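Local coordinates for protein dimethylsulfoniopropionate lyase (Roseovarius nubinhibens, PDB 4B29) that probably cleaves dimethylsulfoniopropionate to release dimethyl sulfide, and carries a zinc ion bound in its cupin-type beta-barrel, at residues V90-A93 and P94-W98. Numbering follows the deposited sequence.
Sequences VAAA and PHVEW
Trp98 reaches back to Ala93 in the turn following helix 83-92 of this cupin-type lyase, where the chain makes a beta turn, Ala92 to His95, with Ala93 and Pro94 at its corners. From CB outward the indole comes back to Ala93. With CG anti to the carbonyl carbon (chi1 -69°), the NE1 side of the ring is brought against Ala93 O. Trp98 CD1 passes 3.8 Å from Ala93 O, and Trp98 NE1 donates to Ala93 O at 2.9 Å. The bond is nearly straight, 164° at the hydrogen, and lies in the carbonyl plane on a lone pair, with the oxygen close to the indole plane. Farther out, Trp98 CZ2 rests 4.1 Å from Ala93 CB. Val96 CG2 sits over one indole face, offset toward the rim, while Leu71 of helix 67-73 touches both Trp98 and Ala93, and Phe118 meets the indole edge-to-face.

One residue earlier, Ala92 O accepts from His95 N at 2.8 Å; the donor stands above the carbonyl plane, off the lone pairs. Val96 CG1 packs on Ala92 CB, beside Leu28 of helix 24-41. Ala93 O has a second partner besides the indole: a water bridges Ala93 O and Val96 O, its oxygen lying 2.9 Å from the first and 2.8 Å from the second.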
ATOM      1  N   VAL A  90      10.500   3.982   4.390  1.00 15.34           N
ATOM      2  CA  VAL A  90      11.732   4.235   3.622  1.00 16.37           C
ATOM      3  C   VAL A  90      12.881   3.341   4.197  1.00 16.05           C
ATOM      4  O   VAL A  90      13.605   2.720   3.413  1.00 16.57           O
ATOM      5  CB  VAL A  90      12.092   5.735   3.629  1.00 17.47           C
ATOM      6  CG1 VAL A  90      13.496   5.943   3.030  1.00 17.56           C
ATOM      7  CG2 VAL A  90      11.060   6.517   2.773  1.00 18.06           C
ATOM      8  N   ALA A  91      12.974   3.244   5.514  1.00 16.06           N
ATOM      9  CA  ALA A  91      14.040   2.436   6.161  1.00 16.64           C
ATOM     10  C   ALA A  91      13.851   0.940   5.885  1.00 17.53           C
ATOM     11  O   ALA A  91      14.844   0.190   5.798  1.00 17.45           O
ATOM     12  CB  ALA A  91      14.098   2.699   7.660  1.00 16.15           C
ATOM     13  N   ALA A  92      12.593   0.505   5.731  1.00 16.37           N
ATOM     14  CA  ALA A  92      12.283  -0.891   5.384  1.00 16.42           C
ATOM     15  C   ALA A  92      12.508  -1.253   3.946  1.00 16.44           C
ATOM     16  O   ALA A  92      12.562  -2.420   3.596  1.00 15.88           O
ATOM     17  CB  ALA A  92      10.783  -1.209   5.753  1.00 16.43           C
ATOM     18  N   ALA A  93      12.575  -0.255   3.059  1.00 15.29           N
ATOM     19  CA  ALA A  93      12.558  -0.540   1.635  1.00 16.53           C
ATOM     20  C   ALA A  93      13.602  -1.553   1.144  1.00 17.32           C
ATOM     21  O   ALA A  93      13.295  -2.346   0.280  1.00 16.36           O
ATOM     22  CB  ALA A  93      12.592   0.768   0.795  1.00 17.75           C
ATOM     23  N   PRO A  94      14.845  -1.505   1.678  1.00 17.47           N
ATOM     24  CA  PRO A  94      15.850  -2.487   1.200  1.00 18.12           C
ATOM     25  C   PRO A  94      15.681  -3.887   1.766  1.00 18.49           C
ATOM     26  O   PRO A  94      16.481  -4.778   1.457  1.00 18.14           O
ATOM     27  CB  PRO A  94      17.195  -1.926   1.739  1.00 19.67           C
ATOM     28  CG  PRO A  94      16.924  -0.520   2.148  1.00 21.39           C
ATOM     29  CD  PRO A  94      15.439  -0.462   2.536  1.00 18.26           C
ATOM     30  N   HIS A  95      14.632  -4.083   2.561  1.00 17.38           N
ATOM     31  CA  HIS A  95      14.451  -5.338   3.326  1.00 16.69           C
ATOM     32  C   HIS A  95      13.162  -6.042   2.984  1.00 16.78           C
ATOM     33  O   HIS A  95      12.948  -7.166   3.454  1.00 17.27           O
ATOM     34  CB  HIS A  95      14.436  -5.030   4.807  1.00 16.90           C
ATOM     35  CG  HIS A  95      15.706  -4.406   5.284  1.00 19.35           C
ATOM     36  ND1 HIS A  95      16.916  -5.079   5.242  1.00 19.33           N
ATOM     37  CD2 HIS A  95      15.967  -3.178   5.782  1.00 19.24           C
ATOM     38  CE1 HIS A  95      17.870  -4.281   5.700  1.00 23.32           C
ATOM     39  NE2 HIS A  95      17.321  -3.127   6.048  1.00 21.81           N
ATOM     40  N   VAL A  96      12.303  -5.409   2.190  1.00 15.78           N
ATOM     41  CA  VAL A  96      11.008  -6.038   1.890  1.00 16.15           C
ATOM     42  C   VAL A  96      11.006  -6.774   0.588  1.00 16.15           C
ATOM     43  O   VAL A  96      11.874  -6.569  -0.288  1.00 17.17           O
ATOM     44  CB  VAL A  96       9.831  -5.013   1.914  1.00 15.08           C
ATOM     45  CG1 VAL A  96       9.699  -4.352   3.292  1.00 15.15           C
ATOM     46  CG2 VAL A  96      10.004  -3.966   0.813  1.00 16.42           C
ATOM     47  N   GLU A  97      10.002  -7.641   0.409  1.00 15.42           N
ATOM     48  CA  GLU A  97       9.803  -8.349  -0.822  1.00 16.01           C
ATOM     49  C   GLU A  97       8.903  -7.536  -1.773  1.00 16.89           C
ATOM     50  O   GLU A  97       7.661  -7.616  -1.718  1.00 14.89           O
ATOM     51  CB  GLU A  97       9.194  -9.760  -0.544  1.00 16.86           C
ATOM     52  CG  GLU A  97       8.931 -10.481  -1.843  1.00 19.85           C
ATOM     53  CD  GLU A  97       8.124 -11.745  -1.606  1.00 29.38           C
ATOM     54  OE1 GLU A  97       8.684 -12.691  -1.014  1.00 28.24           O
ATOM     55  OE2 GLU A  97       6.945 -11.778  -1.998  1.00 29.75           O
ATOM     56  N   TRP A  98       9.521  -6.749  -2.665  1.00 15.78           N
ATOM     57  CA  TRP A  98       8.766  -5.930  -3.619  1.00 16.78           C
ATOM     58  C   TRP A  98       8.199  -6.784  -4.716  1.00 17.96           C
ATOM     59  O   TRP A  98       8.862  -7.745  -5.201  1.00 18.76           O
ATOM     60  CB  TRP A  98       9.657  -4.812  -4.229  1.00 15.51           C
ATOM     61  CG  TRP A  98      10.021  -3.801  -3.263  1.00 14.54           C
ATOM     62  CD1 TRP A  98      11.193  -3.717  -2.548  1.00 13.92           C
ATOM     63  CD2 TRP A  98       9.225  -2.677  -2.874  1.00 15.07           C
ATOM     64  NE1 TRP A  98      11.146  -2.617  -1.708  1.00 15.32           N
ATOM     65  CE2 TRP A  98       9.952  -1.959  -1.917  1.00 16.39           C
ATOM     66  CE3 TRP A  98       7.920  -2.234  -3.232  1.00 13.91           C
ATOM     67  CZ2 TRP A  98       9.445  -0.808  -1.282  1.00 16.14           C
ATOM     68  CZ3 TRP A  98       7.417  -1.062  -2.634  1.00 14.61           C
ATOM     69  CH2 TRP A  98       8.165  -0.362  -1.675  1.00 15.20           C
TER
HETATM   70  O   HOH W   1      14.002  -4.868  -0.986  1.00 16.46           O